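Local atomic coordinates of walker-Type ATPase (Pyrococcus abyssi, PDB entry 2QEN), a protein that is of unknown cellular function but binds ADP and magnesium, and probably acts as an ATP-binding Walker-type ATPase. Residues L33-G38 and R193-V198; D61-Y66 and A137-F142; E275-R280 and E322-M327; D286-I291 and Y337-P342. The protein carries 1 engineered substitution. All blocks are in the same frame, centred on the assembly; numbering follows the deposited sequence.

Contact 1: residues L33-G38 and R193-V198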
loop_
_atom_site.group_PDB
_atom_site.type_symbol
_atom_site.label_atom_id
_atom_site.label_comp_id
_atom_site.label_asym_id
_atom_site.label_seq_id
_atom_site.Cartn_x
_atom_site.Cartn_y
_atom_site.Cartn_z
ATOM N N LEU A 33 -7.901 14.128 -7.423
ATOM C CA LEU A 33 -7.391 13.294 -6.352
ATOM C C LEU A 33 -7.924 11.850 -6.517
ATOM O O LEU A 33 -9.130 11.644 -6.692
ATOM C CB LEU A 33 -7.879 13.857 -5.011
ATOM C CG LEU A 33 -7.062 13.827 -3.712
ATOM C CD1 LEU A 33 -8.000 13.853 -2.507
ATOM C CD2 LEU A 33 -6.101 12.689 -3.604
ATOM N N THR A 34 -7.027 10.871 -6.425
ATOM C CA THR A 34 -7.359 9.443 -6.601
ATOM C C THR A 34 -6.787 8.659 -5.425
ATOM O O THR A 34 -5.664 8.918 -5.003
ATOM C CB THR A 34 -6.779 8.921 -7.948
ATOM O OG1 THR A 34 -7.459 9.562 -9.027
ATOM C CG2 THR A 34 -6.926 7.406 -8.117
ATOM N N LEU A 35 -7.565 7.724 -4.884
ATOM C CA LEU A 35 -7.071 6.809 -3.854
ATOM C C LEU A 35 -6.826 5.419 -4.445
ATOM O O LEU A 35 -7.701 4.858 -5.110
ATOM C CB LEU A 35 -8.025 6.732 -2.640
ATOM C CG LEU A 35 -8.668 8.035 -2.135
ATOM C CD1 LEU A 35 -9.583 7.793 -0.942
ATOM C CD2 LEU A 35 -7.604 9.092 -1.802
ATOM N N LEU A 36 -5.629 4.878 -4.226
ATOM C CA LEU A 36 -5.324 3.533 -4.657
ATOM C C LEU A 36 -5.278 2.606 -3.440
ATOM O O LEU A 36 -4.397 2.733 -2.589
ATOM C CB LEU A 36 -4.027 3.497 -5.459
ATOM C CG LEU A 36 -3.646 2.152 -6.079
ATOM C CD1 LEU A 36 -4.497 1.907 -7.304
ATOM C CD2 LEU A 36 -2.162 2.141 -6.441
ATOM N N LEU A 37 -6.241 1.689 -3.366
ATOM C CA LEU A 37 -6.558 0.988 -2.116
ATOM C C LEU A 37 -6.539 -0.527 -2.222
ATOM O O LEU A 37 -6.933 -1.092 -3.249
ATOM C CB LEU A 37 -7.942 1.437 -1.617
ATOM C CG LEU A 37 -8.184 2.942 -1.458
ATOM C CD1 LEU A 37 -9.671 3.237 -1.132
ATOM C CD2 LEU A 37 -7.255 3.545 -0.390
ATOM N N GLY A 38 -6.086 -1.175 -1.149
ATOM C CA GLY A 38 -6.049 -2.630 -1.049
ATOM C C GLY A 38 -5.158 -3.134 0.074
ATOM O O GLY A 38 -4.415 -2.370 0.693
ATOM N N ARG A 193 -14.855 17.437 -1.006
ATOM C CA ARG A 193 -14.065 17.213 -2.211
ATOM C C ARG A 193 -14.014 15.720 -2.514
ATOM O O ARG A 193 -13.652 14.919 -1.647
ATOM C CB ARG A 193 -12.674 17.835 -2.073
ATOM C CG ARG A 193 -12.676 19.350 -2.338
ATOM C CD ARG A 193 -11.445 20.019 -1.778
ATOM N NE ARG A 193 -11.529 21.484 -1.825
ATOM C CZ ARG A 193 -11.917 22.255 -0.810
ATOM N NH1 ARG A 193 -12.291 21.724 0.347
ATOM N NH2 ARG A 193 -11.942 23.572 -0.959
ATOM N N ILE A 194 -14.409 15.359 -3.734
ATOM C CA ILE A 194 -14.556 13.961 -4.125
ATOM C C ILE A 194 -13.281 13.406 -4.778
ATOM O O ILE A 194 -12.722 14.007 -5.705
ATOM C CB ILE A 194 -15.808 13.740 -5.030
ATOM C CG1 ILE A 194 -17.083 14.158 -4.287
ATOM C CG2 ILE A 194 -15.926 12.287 -5.445
ATOM C CD1 ILE A 194 -18.316 14.313 -5.168
ATOM N N ALA A 195 -12.844 12.254 -4.270
ATOM C CA ALA A 195 -11.682 11.532 -4.786
ATOM C C ALA A 195 -12.117 10.265 -5.517
ATOM O O ALA A 195 -13.062 9.613 -5.112
ATOM C CB ALA A 195 -10.712 11.183 -3.641
ATOM N N GLY A 196 -11.431 9.929 -6.602
ATOM C CA GLY A 196 -11.639 8.632 -7.238
ATOM C C GLY A 196 -11.071 7.530 -6.356
ATOM O O GLY A 196 -10.234 7.788 -5.483
ATOM N N GLU A 197 -11.539 6.306 -6.562
ATOM C CA GLU A 197 -11.064 5.164 -5.793
ATOM C C GLU A 197 -10.802 4.016 -6.730
ATOM O O GLU A 197 -11.701 3.565 -7.452
ATOM C CB GLU A 197 -12.069 4.727 -4.721
ATOM C CG GLU A 197 -12.163 5.683 -3.535
ATOM C CD GLU A 197 -12.995 5.145 -2.382
ATOM O OE1 GLU A 197 -13.447 3.974 -2.425
ATOM O OE2 GLU A 197 -13.198 5.908 -1.417
ATOM N N VAL A 198 -9.554 3.560 -6.714
ATOM C CA VAL A 198 -9.142 2.390 -7.463
ATOM C C VAL A 198 -8.728 1.292 -6.474
ATOM O O VAL A 198 -7.809 1.475 -5.657
ATOM C CB VAL A 198 -8.041 2.753 -8.497
ATOM C CG1 VAL A 198 -7.554 1.502 -9.242
ATOM C CG2 VAL A 198 -8.588 3.804 -9.481
#

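Contact 2: residues D61-Y66 and A137-F142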
loop_
_atom_site.group_PDB
_atom_site.type_symbol
_atom_site.label_atom_id
_atom_site.label_comp_id
_atom_site.label_asym_id
_atom_site.label_seq_id
_atom_site.Cartn_x
_atom_site.Cartn_y
_atom_site.Cartn_z
ATOM N N ASP A 61 7.490 7.784 -0.712
ATOM C CA ASP A 61 7.260 6.718 0.262
ATOM C C ASP A 61 7.100 7.316 1.672
ATOM O O ASP A 61 8.084 7.634 2.350
ATOM C CB ASP A 61 8.409 5.696 0.226
ATOM C CG ASP A 61 8.063 4.387 0.954
ATOM O OD1 ASP A 61 7.276 4.411 1.931
ATOM O OD2 ASP A 61 8.578 3.322 0.545
ATOM N N CYS A 62 5.838 7.465 2.080
ATOM C CA CYS A 62 5.463 8.068 3.357
ATOM C C CYS A 62 5.833 7.198 4.558
ATOM O O CYS A 62 6.140 7.722 5.633
ATOM C CB CYS A 62 3.964 8.387 3.366
ATOM S SG CYS A 62 3.477 9.529 2.040
ATOM N N ARG A 63 5.806 5.876 4.381
ATOM C CA ARG A 63 6.229 4.969 5.442
ATOM C C ARG A 63 7.733 5.106 5.733
ATOM O O ARG A 63 8.139 5.223 6.898
ATOM C CB ARG A 63 5.839 3.517 5.116
ATOM C CG ARG A 63 6.366 2.499 6.127
ATOM C CD ARG A 63 5.313 1.465 6.430
ATOM N NE ARG A 63 5.843 0.218 6.983
ATOM C CZ ARG A 63 6.170 0.013 8.261
ATOM N NH1 ARG A 63 6.075 0.988 9.163
ATOM N NH2 ARG A 63 6.620 -1.181 8.625
ATOM N N GLU A 64 8.545 5.108 4.675
ATOM C CA GLU A 64 9.986 5.369 4.774
ATOM C C GLU A 64 10.297 6.751 5.393
ATOM O O GLU A 64 11.323 6.903 6.055
ATOM C CB GLU A 64 10.644 5.205 3.389
ATOM C CG GLU A 64 12.146 5.508 3.306
ATOM C CD GLU A 64 12.677 5.662 1.858
ATOM O OE1 GLU A 64 11.868 5.707 0.892
ATOM O OE2 GLU A 64 13.918 5.754 1.690
ATOM N N LEU A 65 9.423 7.745 5.194
ATOM C CA LEU A 65 9.613 9.066 5.816
ATOM C C LEU A 65 9.323 9.039 7.318
ATOM O O LEU A 65 9.960 9.727 8.103
ATOM C CB LEU A 65 8.736 10.140 5.148
ATOM C CG LEU A 65 9.204 10.822 3.857
ATOM C CD1 LEU A 65 8.074 11.636 3.242
ATOM C CD2 LEU A 65 10.421 11.706 4.089
ATOM N N TYR A 66 8.332 8.245 7.695
ATOM C CA TYR A 66 7.915 8.098 9.080
ATOM C C TYR A 66 8.874 7.203 9.884
ATOM O O TYR A 66 9.181 7.498 11.037
ATOM C CB TYR A 66 6.492 7.531 9.090
ATOM C CG TYR A 66 6.055 6.862 10.370
ATOM C CD1 TYR A 66 5.495 7.606 11.414
ATOM C CD2 TYR A 66 6.178 5.479 10.533
ATOM C CE1 TYR A 66 5.076 6.985 12.596
ATOM C CE2 TYR A 66 5.765 4.845 11.713
ATOM C CZ TYR A 66 5.213 5.607 12.732
ATOM O OH TYR A 66 4.799 4.995 13.883
ATOM N N ALA A 137 -0.068 6.941 2.282
ATOM C CA ALA A 137 -0.292 8.325 2.677
ATOM C C ALA A 137 -0.934 8.489 4.066
ATOM O O ALA A 137 -0.953 9.590 4.624
ATOM C CB ALA A 137 -1.120 9.035 1.600
ATOM N N GLN A 138 -1.433 7.395 4.640
ATOM C CA GLN A 138 -1.984 7.453 5.998
ATOM C C GLN A 138 -0.907 7.812 7.033
ATOM O O GLN A 138 -1.231 8.285 8.130
ATOM C CB GLN A 138 -2.727 6.154 6.379
ATOM C CG GLN A 138 -1.842 4.940 6.620
ATOM C CD GLN A 138 -1.547 4.146 5.353
ATOM O OE1 GLN A 138 -1.851 4.579 4.243
ATOM N NE2 GLN A 138 -0.953 2.975 5.523
ATOM N N TYR A 139 0.367 7.596 6.686
ATOM C CA TYR A 139 1.463 7.981 7.572
ATOM C C TYR A 139 1.704 9.486 7.621
ATOM O O TYR A 139 2.489 9.962 8.433
ATOM C CB TYR A 139 2.758 7.249 7.218
ATOM C CG TYR A 139 2.742 5.779 7.588
ATOM C CD1 TYR A 139 3.079 5.363 8.865
ATOM C CD2 TYR A 139 2.392 4.815 6.649
ATOM C CE1 TYR A 139 3.067 4.001 9.216
ATOM C CE2 TYR A 139 2.377 3.454 6.979
ATOM C CZ TYR A 139 2.722 3.059 8.262
ATOM O OH TYR A 139 2.692 1.727 8.599
ATOM N N LEU A 140 1.023 10.230 6.764
ATOM C CA LEU A 140 1.139 11.687 6.763
ATOM C C LEU A 140 0.419 12.304 7.960
ATOM O O LEU A 140 0.587 13.491 8.235
ATOM C CB LEU A 140 0.648 12.288 5.437
ATOM C CG LEU A 140 1.456 11.896 4.182
ATOM C CD1 LEU A 140 0.801 12.452 2.885
ATOM C CD2 LEU A 140 2.952 12.309 4.272
ATOM N N ARG A 141 -0.352 11.490 8.682
ATOM C CA ARG A 141 -0.955 11.911 9.949
ATOM C C ARG A 141 0.121 12.140 11.013
ATOM O O ARG A 141 -0.126 12.793 12.023
ATOM C CB ARG A 141 -2.038 10.919 10.425
ATOM C CG ARG A 141 -1.555 9.591 11.007
ATOM C CD ARG A 141 -2.748 8.684 11.295
ATOM N NE ARG A 141 -2.420 7.470 12.055
ATOM C CZ ARG A 141 -1.910 6.352 11.529
ATOM N NH1 ARG A 141 -1.635 6.284 10.225
ATOM N NH2 ARG A 141 -1.663 5.293 12.308
ATOM N N PHE A 142 1.321 11.627 10.749
ATOM C CA PHE A 142 2.479 11.832 11.626
ATOM C C PHE A 142 3.379 12.987 11.136
ATOM O O PHE A 142 4.520 13.142 11.580
ATOM C CB PHE A 142 3.275 10.537 11.766
ATOM C CG PHE A 142 2.497 9.414 12.400
ATOM C CD1 PHE A 142 2.209 9.427 13.772
ATOM C CD2 PHE A 142 2.060 8.341 11.637
ATOM C CE1 PHE A 142 1.490 8.383 14.371
ATOM C CE2 PHE A 142 1.352 7.282 12.222
ATOM C CZ PHE A 142 1.059 7.309 13.601
#

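Contact 3: residues E275-R280 and E322-M327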
loop_
_atom_site.group_PDB
_atom_site.type_symbol
_atom_site.label_atom_id
_atom_site.label_comp_id
_atom_site.label_asym_id
_atom_site.label_seq_id
_atom_site.Cartn_x
_atom_site.Cartn_y
_atom_site.Cartn_z
ATOM N N GLU A 275 4.857 -7.414 16.248
ATOM C CA GLU A 275 5.616 -6.735 17.306
ATOM C C GLU A 275 5.118 -5.301 17.485
ATOM O O GLU A 275 4.872 -4.857 18.612
ATOM C CB GLU A 275 7.117 -6.686 16.981
ATOM C CG GLU A 275 7.916 -7.943 17.293
ATOM C CD GLU A 275 9.433 -7.729 17.184
ATOM O OE1 GLU A 275 9.882 -6.838 16.415
ATOM O OE2 GLU A 275 10.188 -8.455 17.875
ATOM N N GLU A 276 4.989 -4.586 16.366
ATOM C CA GLU A 276 4.499 -3.210 16.357
ATOM C C GLU A 276 3.127 -3.117 17.028
ATOM O O GLU A 276 2.925 -2.279 17.911
ATOM C CB GLU A 276 4.452 -2.643 14.925
ATOM C CG GLU A 276 5.817 -2.565 14.211
ATOM C CD GLU A 276 5.740 -2.022 12.772
ATOM O OE1 GLU A 276 4.828 -2.412 12.002
ATOM O OE2 GLU A 276 6.618 -1.208 12.405
ATOM N N LEU A 277 2.202 -3.988 16.614
ATOM C CA LEU A 277 0.858 -4.049 17.190
ATOM C C LEU A 277 0.861 -4.373 18.683
ATOM O O LEU A 277 0.107 -3.771 19.443
ATOM C CB LEU A 277 -0.000 -5.096 16.464
ATOM C CG LEU A 277 -0.942 -4.714 15.324
ATOM C CD1 LEU A 277 -1.748 -5.945 14.908
ATOM C CD2 LEU A 277 -1.879 -3.593 15.737
ATOM N N ARG A 278 1.695 -5.335 19.082
ATOM C CA ARG A 278 1.759 -5.814 20.462
ATOM C C ARG A 278 2.159 -4.692 21.416
ATOM O O ARG A 278 1.694 -4.644 22.548
ATOM C CB ARG A 278 2.738 -6.989 20.578
ATOM C CG ARG A 278 2.704 -7.760 21.902
ATOM C CD ARG A 278 4.118 -7.821 22.513
ATOM N NE ARG A 278 5.153 -7.871 21.478
ATOM C CZ ARG A 278 6.385 -7.379 21.600
ATOM N NH1 ARG A 278 6.774 -6.783 22.724
ATOM N NH2 ARG A 278 7.236 -7.485 20.587
ATOM N N ARG A 279 3.014 -3.784 20.953
ATOM C CA ARG A 279 3.406 -2.624 21.762
ATOM C C ARG A 279 2.213 -1.724 22.122
ATOM O O ARG A 279 2.058 -1.330 23.283
ATOM C CB ARG A 279 4.529 -1.842 21.088
ATOM C CG ARG A 279 5.915 -2.185 21.637
ATOM C CD ARG A 279 6.468 -3.478 21.059
ATOM N NE ARG A 279 7.699 -3.260 20.297
ATOM C CZ ARG A 279 8.924 -3.434 20.788
ATOM N NH1 ARG A 279 9.092 -3.830 22.045
ATOM N NH2 ARG A 279 9.988 -3.212 20.026
ATOM N N ARG A 280 1.362 -1.444 21.132
ATOM C CA ARG A 280 0.138 -0.664 21.321
ATOM C C ARG A 280 -0.791 -1.340 22.320
ATOM O O ARG A 280 -1.180 -0.745 23.327
ATOM C CB ARG A 280 -0.582 -0.454 19.987
ATOM C CG ARG A 280 0.135 0.472 19.031
ATOM C CD ARG A 280 -0.540 0.520 17.659
ATOM N NE ARG A 280 -1.990 0.724 17.751
ATOM C CZ ARG A 280 -2.732 1.315 16.812
ATOM N NH1 ARG A 280 -2.162 1.779 15.700
ATOM N NH2 ARG A 280 -4.044 1.458 16.989
ATOM N N GLU A 322 -12.668 -2.706 15.427
ATOM C CA GLU A 322 -12.785 -1.605 14.464
ATOM C C GLU A 322 -11.425 -1.100 13.975
ATOM O O GLU A 322 -11.246 -0.876 12.776
ATOM C CB GLU A 322 -13.625 -0.465 15.041
ATOM C CG GLU A 322 -15.154 -0.550 14.771
ATOM C CD GLU A 322 -15.715 -1.961 14.470
ATOM O OE1 GLU A 322 -15.862 -2.817 15.397
ATOM O OE2 GLU A 322 -16.054 -2.190 13.288
ATOM N N ASN A 323 -10.477 -0.925 14.895
ATOM C CA ASN A 323 -9.101 -0.546 14.552
ATOM C C ASN A 323 -8.388 -1.559 13.644
ATOM O O ASN A 323 -7.750 -1.191 12.664
ATOM C CB ASN A 323 -8.284 -0.312 15.821
ATOM C CG ASN A 323 -8.661 0.980 16.535
ATOM O OD1 ASN A 323 -8.221 1.225 17.659
ATOM N ND2 ASN A 323 -9.461 1.819 15.877
ATOM N N LEU A 324 -8.503 -2.830 13.997
ATOM C CA LEU A 324 -7.992 -3.950 13.208
ATOM C C LEU A 324 -8.535 -3.969 11.779
ATOM O O LEU A 324 -7.800 -4.267 10.828
ATOM C CB LEU A 324 -8.351 -5.257 13.930
ATOM C CG LEU A 324 -7.278 -6.113 14.624
ATOM C CD1 LEU A 324 -5.865 -5.472 14.824
ATOM C CD2 LEU A 324 -7.824 -6.793 15.886
ATOM N N LYS A 325 -9.819 -3.647 11.633
ATOM C CA LYS A 325 -10.445 -3.474 10.319
ATOM C C LYS A 325 -9.895 -2.274 9.527
ATOM O O LYS A 325 -9.625 -2.389 8.313
ATOM C CB LYS A 325 -11.966 -3.324 10.481
ATOM C CG LYS A 325 -12.697 -4.611 10.888
ATOM C CD LYS A 325 -14.091 -4.309 11.498
ATOM C CE LYS A 325 -15.136 -3.960 10.452
ATOM N NZ LYS A 325 -16.501 -3.660 11.046
ATOM N N LYS A 326 -9.736 -1.136 10.213
ATOM C CA LYS A 326 -9.202 0.102 9.631
ATOM C C LYS A 326 -7.735 -0.037 9.223
ATOM O O LYS A 326 -7.274 0.616 8.282
ATOM C CB LYS A 326 -9.308 1.256 10.632
ATOM C CG LYS A 326 -10.720 1.771 10.904
ATOM C CD LYS A 326 -10.670 2.859 11.981
ATOM C CE LYS A 326 -12.063 3.301 12.443
ATOM N NZ LYS A 326 -12.502 4.495 11.674
ATOM N N MET A 327 -7.005 -0.863 9.968
ATOM C CA MET A 327 -5.626 -1.206 9.643
ATOM C C MET A 327 -5.586 -2.291 8.565
ATOM O O MET A 327 -4.519 -2.637 8.079
ATOM C CB MET A 327 -4.897 -1.701 10.906
ATOM C CG MET A 327 -4.203 -0.614 11.745
ATOM S SD MET A 327 -3.684 -1.289 13.351
ATOM C CE MET A 327 -2.005 -0.737 13.445
#

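Contact 4: residues D286-I291 and Y337-P342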
loop_
_atom_site.group_PDB
_atom_site.type_symbol
_atom_site.label_atom_id
_atom_site.label_comp_id
_atom_site.label_asym_id
_atom_site.label_seq_id
_atom_site.Cartn_x
_atom_site.Cartn_y
_atom_site.Cartn_z
ATOM N N ASP A 286 -3.695 -11.072 20.392
ATOM C CA ASP A 286 -4.590 -12.062 20.998
ATOM C C ASP A 286 -5.865 -12.241 20.164
ATOM O O ASP A 286 -6.308 -13.364 19.944
ATOM C CB ASP A 286 -4.961 -11.650 22.427
ATOM C CG ASP A 286 -3.823 -11.884 23.442
ATOM O OD1 ASP A 286 -2.786 -12.500 23.109
ATOM O OD2 ASP A 286 -3.984 -11.449 24.605
ATOM N N ILE A 287 -6.455 -11.127 19.730
ATOM C CA ILE A 287 -7.688 -11.140 18.944
ATOM C C ILE A 287 -7.435 -11.757 17.561
ATOM O O ILE A 287 -8.216 -12.573 17.080
ATOM C CB ILE A 287 -8.296 -9.720 18.825
ATOM C CG1 ILE A 287 -8.774 -9.222 20.201
ATOM C CG2 ILE A 287 -9.432 -9.688 17.807
ATOM C CD1 ILE A 287 -9.227 -7.743 20.233
ATOM N N LEU A 288 -6.321 -11.366 16.958
ATOM C CA LEU A 288 -5.859 -11.872 15.671
ATOM C C LEU A 288 -5.633 -13.382 15.703
ATOM O O LEU A 288 -6.137 -14.114 14.847
ATOM C CB LEU A 288 -4.575 -11.140 15.291
ATOM C CG LEU A 288 -4.588 -10.081 14.167
ATOM C CD1 LEU A 288 -5.959 -9.567 13.756
ATOM C CD2 LEU A 288 -3.618 -8.941 14.387
ATOM N N ARG A 289 -4.902 -13.855 16.711
ATOM C CA ARG A 289 -4.701 -15.294 16.856
ATOM C C ARG A 289 -6.019 -16.061 17.042
ATOM O O ARG A 289 -6.241 -17.077 16.374
ATOM C CB ARG A 289 -3.703 -15.605 17.956
ATOM C CG ARG A 289 -3.193 -17.026 17.888
ATOM C CD ARG A 289 -1.944 -17.217 18.718
ATOM N NE ARG A 289 -0.732 -16.793 18.016
ATOM C CZ ARG A 289 0.034 -15.769 18.384
ATOM N NH1 ARG A 289 -0.283 -15.042 19.447
ATOM N NH2 ARG A 289 1.123 -15.476 17.685
ATOM N N ALA A 290 -6.898 -15.555 17.907
ATOM C CA ALA A 290 -8.221 -16.131 18.107
ATOM C C ALA A 290 -8.986 -16.331 16.783
ATOM O O ALA A 290 -9.470 -17.425 16.508
ATOM C CB ALA A 290 -9.053 -15.254 19.103
ATOM N N ILE A 291 -9.100 -15.266 15.990
ATOM C CA ILE A 291 -9.756 -15.296 14.671
ATOM C C ILE A 291 -9.125 -16.336 13.740
ATOM O O ILE A 291 -9.836 -17.163 13.168
ATOM C CB ILE A 291 -9.786 -13.885 14.006
ATOM C CG1 ILE A 291 -10.618 -12.923 14.869
ATOM C CG2 ILE A 291 -10.324 -13.938 12.533
ATOM C CD1 ILE A 291 -10.534 -11.458 14.475
ATOM N N TYR A 337 -15.702 -12.451 11.269
ATOM C CA TYR A 337 -14.354 -11.904 11.082
ATOM C C TYR A 337 -13.413 -12.883 10.394
ATOM O O TYR A 337 -13.449 -14.091 10.650
ATOM C CB TYR A 337 -13.747 -11.447 12.408
ATOM C CG TYR A 337 -14.663 -10.552 13.186
ATOM C CD1 TYR A 337 -14.807 -9.213 12.835
ATOM C CD2 TYR A 337 -15.420 -11.047 14.251
ATOM C CE1 TYR A 337 -15.650 -8.385 13.533
ATOM C CE2 TYR A 337 -16.281 -10.212 14.965
ATOM C CZ TYR A 337 -16.384 -8.884 14.600
ATOM O OH TYR A 337 -17.222 -8.034 15.273
ATOM N N LYS A 338 -12.601 -12.358 9.490
ATOM C CA LYS A 338 -11.483 -13.129 8.942
ATOM C C LYS A 338 -10.215 -12.318 8.768
ATOM O O LYS A 338 -10.253 -11.115 8.488
ATOM C CB LYS A 338 -11.824 -13.883 7.640
ATOM C CG LYS A 338 -12.870 -13.278 6.753
ATOM C CD LYS A 338 -14.208 -14.002 6.955
ATOM C CE LYS A 338 -15.366 -13.242 6.333
ATOM N NZ LYS A 338 -16.623 -14.065 6.349
ATOM N N ILE A 339 -9.087 -12.994 8.934
ATOM C CA ILE A 339 -7.806 -12.402 8.591
ATOM C C ILE A 339 -7.847 -12.062 7.085
ATOM O O ILE A 339 -8.179 -12.912 6.247
ATOM C CB ILE A 339 -6.628 -13.350 8.942
ATOM C CG1 ILE A 339 -6.724 -13.870 10.388
ATOM C CG2 ILE A 339 -5.277 -12.704 8.653
ATOM C CD1 ILE A 339 -6.729 -12.829 11.491
ATOM N N ALA A 340 -7.544 -10.807 6.770
ATOM C CA ALA A 340 -7.566 -10.304 5.401
ATOM C C ALA A 340 -6.614 -11.066 4.466
ATOM O O ALA A 340 -6.963 -11.322 3.308
ATOM C CB ALA A 340 -7.253 -8.801 5.386
ATOM N N ASP A 341 -5.420 -11.393 4.964
ATOM C CA ASP A 341 -4.410 -12.160 4.222
ATOM C C ASP A 341 -4.331 -13.586 4.802
ATOM O O ASP A 341 -3.964 -13.756 5.953
ATOM C CB ASP A 341 -3.046 -11.451 4.322
ATOM C CG ASP A 341 -1.911 -12.190 3.584
ATOM O OD1 ASP A 341 -2.075 -13.355 3.152
ATOM O OD2 ASP A 341 -0.819 -11.594 3.446
ATOM N N PRO A 342 -4.667 -14.616 3.996
ATOM C CA PRO A 342 -4.686 -16.021 4.452
ATOM C C PRO A 342 -3.329 -16.564 4.916
ATOM O O PRO A 342 -3.284 -17.499 5.716
ATOM C CB PRO A 342 -5.143 -16.784 3.205
ATOM C CG PRO A 342 -4.809 -15.894 2.077
ATOM C CD PRO A 342 -5.058 -14.511 2.581
#

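Contact 1: residues L33-G38 and R193-V198
L33 opens the pairing by accepting a bond at its carbonyl from G196: G196 N lies 2.9 Å from L33 O, in the carbonyl plane. Its CD1 packs on the small CB of A195. T34, next along, shares one face of the sheet with L36 and V198 under helix 18-30. Its CG2, set anti to the backbone N (OG1 at chi1 -67°), approaches V198 CG2, while OG1 bonds to the hydroxyl of S27, so the buried polar atom is satisfied. L35 is gripped twice through its backbone: L35 N reaches G196 O at 2.7 Å from above the carbonyl plane, and V198 N meets L35 O at 2.8 Å almost head-on. This is parallel pairing at the edge of a five-stranded sheet, whose strand order is that of many P-loop NTPases; strand 33-37 leads into the Walker A loop. On the other face, under helix 174-181, the branch of L35 lies against A195 CB and runs alongside E197, whose extended chain can keep its carboxylate near solvent. L36, branched and fully apolar, puts CD1 3.6 Å from V198 CG1. L37 N then bonds V198 O at 2.8 Å, and L37 CD1 touches E197 CD at 4.0 Å.

Contact 2: residues D61-Y66 and A137-F142
The ring of Y66 carries Y139 CD1 over one face, 3.5 Å from Y66 CD2 and displaced toward the rim, with the two ring planes inclined at 41°. F142 also meets the Y66 ring at a slant. Seen from F142, Y66 CE1 sits over one face, 3.4 Å from F142 CD2, and CG of R141 lies over the opposite one. The guanidinium of R141 has F142 CE2 above its centre and is held in place by a bond from R141 NH1 to Q138 O. One face of Y139 receives R63 CB, a CH-pi contact with CB 4.3 Å from the Y139 ring centroid. With CG opposite the backbone N (chi1 175°) and a bend at chi2, R63 runs beside that ring and brings CD within 3.4 Å of Y139 OH, the guanidinium and ring planes 21° apart. An alanine in place of Y139 is likely to leave the aliphatic part of R63 and the Y66 ring without their shared partner and open a gap between the segments. Farther in, the small, only weakly polar thiol of C62 fits a buried spot, with SG 3.6 Å from L140 CD2. D61 caps helix 62-67 by accepting from E64 N. The aromatic cluster joins that helix to the turn following strand 130-135, whose end carries D135 and E136, seen as magnesium ligands; an acidic pair there is the Walker B feature of P-loop ATPases.

Contact 3: residues E275-R280 and E322-M327
L277 and M327 make the main apolar contact, running antiparallel alongside one another with L277 CD2 3.7 Å from M327 CE; the other branch of L277 touches L324, CD1 to CD1 at 4.1 Å. Leucine suits both helix positions because its two methyls can face different neighbours, here including Y284, L288 and W329. Helix 255-280 is thus joined to helix 314-326 and the residue just after it, the second helix in the position of the recognition helix in what is probably a winged helix-turn-helix domain related to that at the C-terminus of MCM proteins. The end of M327 also packs on R280, which bends at chi3 (48°): CE comes 3.4 Å from R280 NH1 and SD lies over one face of the guanidinium; the long unbranched methionine can span the distance. With an alanine in its place, that guanidinium face and L277 CD2 would probably lose their neighbour, opening a gap. Polar contact between the helices is indirect: N323 OD1 stands near the guanidinium plane at its edge, 4.2 Å from R280 NH2, too far to bond, but R280 NH2 bonds Y284 OH, which N323 OD1 also meets weakly. Along 322-327, K325 NZ bonds E322 OE2 at 2.7 Å and E332, while K326 pairs with D179.

Contact 4: residues D286-I291 and Y337-P342
I291 meets all three residues of strand 337-339, mostly through its CG2 methyl. With CG1 beside the backbone N (chi1 -63°), CG2 lies opposite that N and projects at the strand backbone, 3.7 Å from Y337 O and 3.9 Å from K338 CA, and also reaches I339 CD1. The other branch ends in CD1, which lies 3.8 Å from Y337 CB. A beta-branched residue suits this place because its two arms diverge over successive residues of the strand. I339 answers from the strand. Its chain folds at chi2 (-59°), bringing CD1 3.6 Å from L288 O and 4.0 Å from L288 CD1, the two side chains crossing at about a right angle. Y337 meets I291 chiefly through CB and its carbonyl, the rest of the ring leading toward W298 and L321, whose apolar surfaces suit an aromatic group. K338 turns away from the helix, which suits a lysine in a partly exposed place. The helix and strand axes run nearly perpendicular, at 97°, and approach to 8.4 Å, close enough for one layer of aliphatic side chains. I330 of the paired strand touches L288, I291 and I339, adding to the layer. The two-stranded hairpin laid across helix 282-292 is probably the wing packed on the first helix of a winged helix-turn-helix domain, as in the MCM C-terminal family.

In the fold
Contact 2 is nested within the chain loop closed by contact 1, and the two, with centres 17 Å apart, belong to the nucleotide-binding core: the side chain of L36 lies about 7 Å from ADP, and that of R63 about 8 Å from magnesium. Contacts 3 and 4 belong to the probable winged-helix part and share an apolar core, L277 CD1 meeting L288 CD2 at 3.6 Å and L324 CD2 meeting I287 CG2 at 3.8 Å. One place where the two parts meet is R63 NH2 facing E276 OE2 at 3.8 Å, a long and weak ion pair. The side chain of M327 is about 13 Å from ADP, while the centre of contact 4 is 27 Å from that of contact 1.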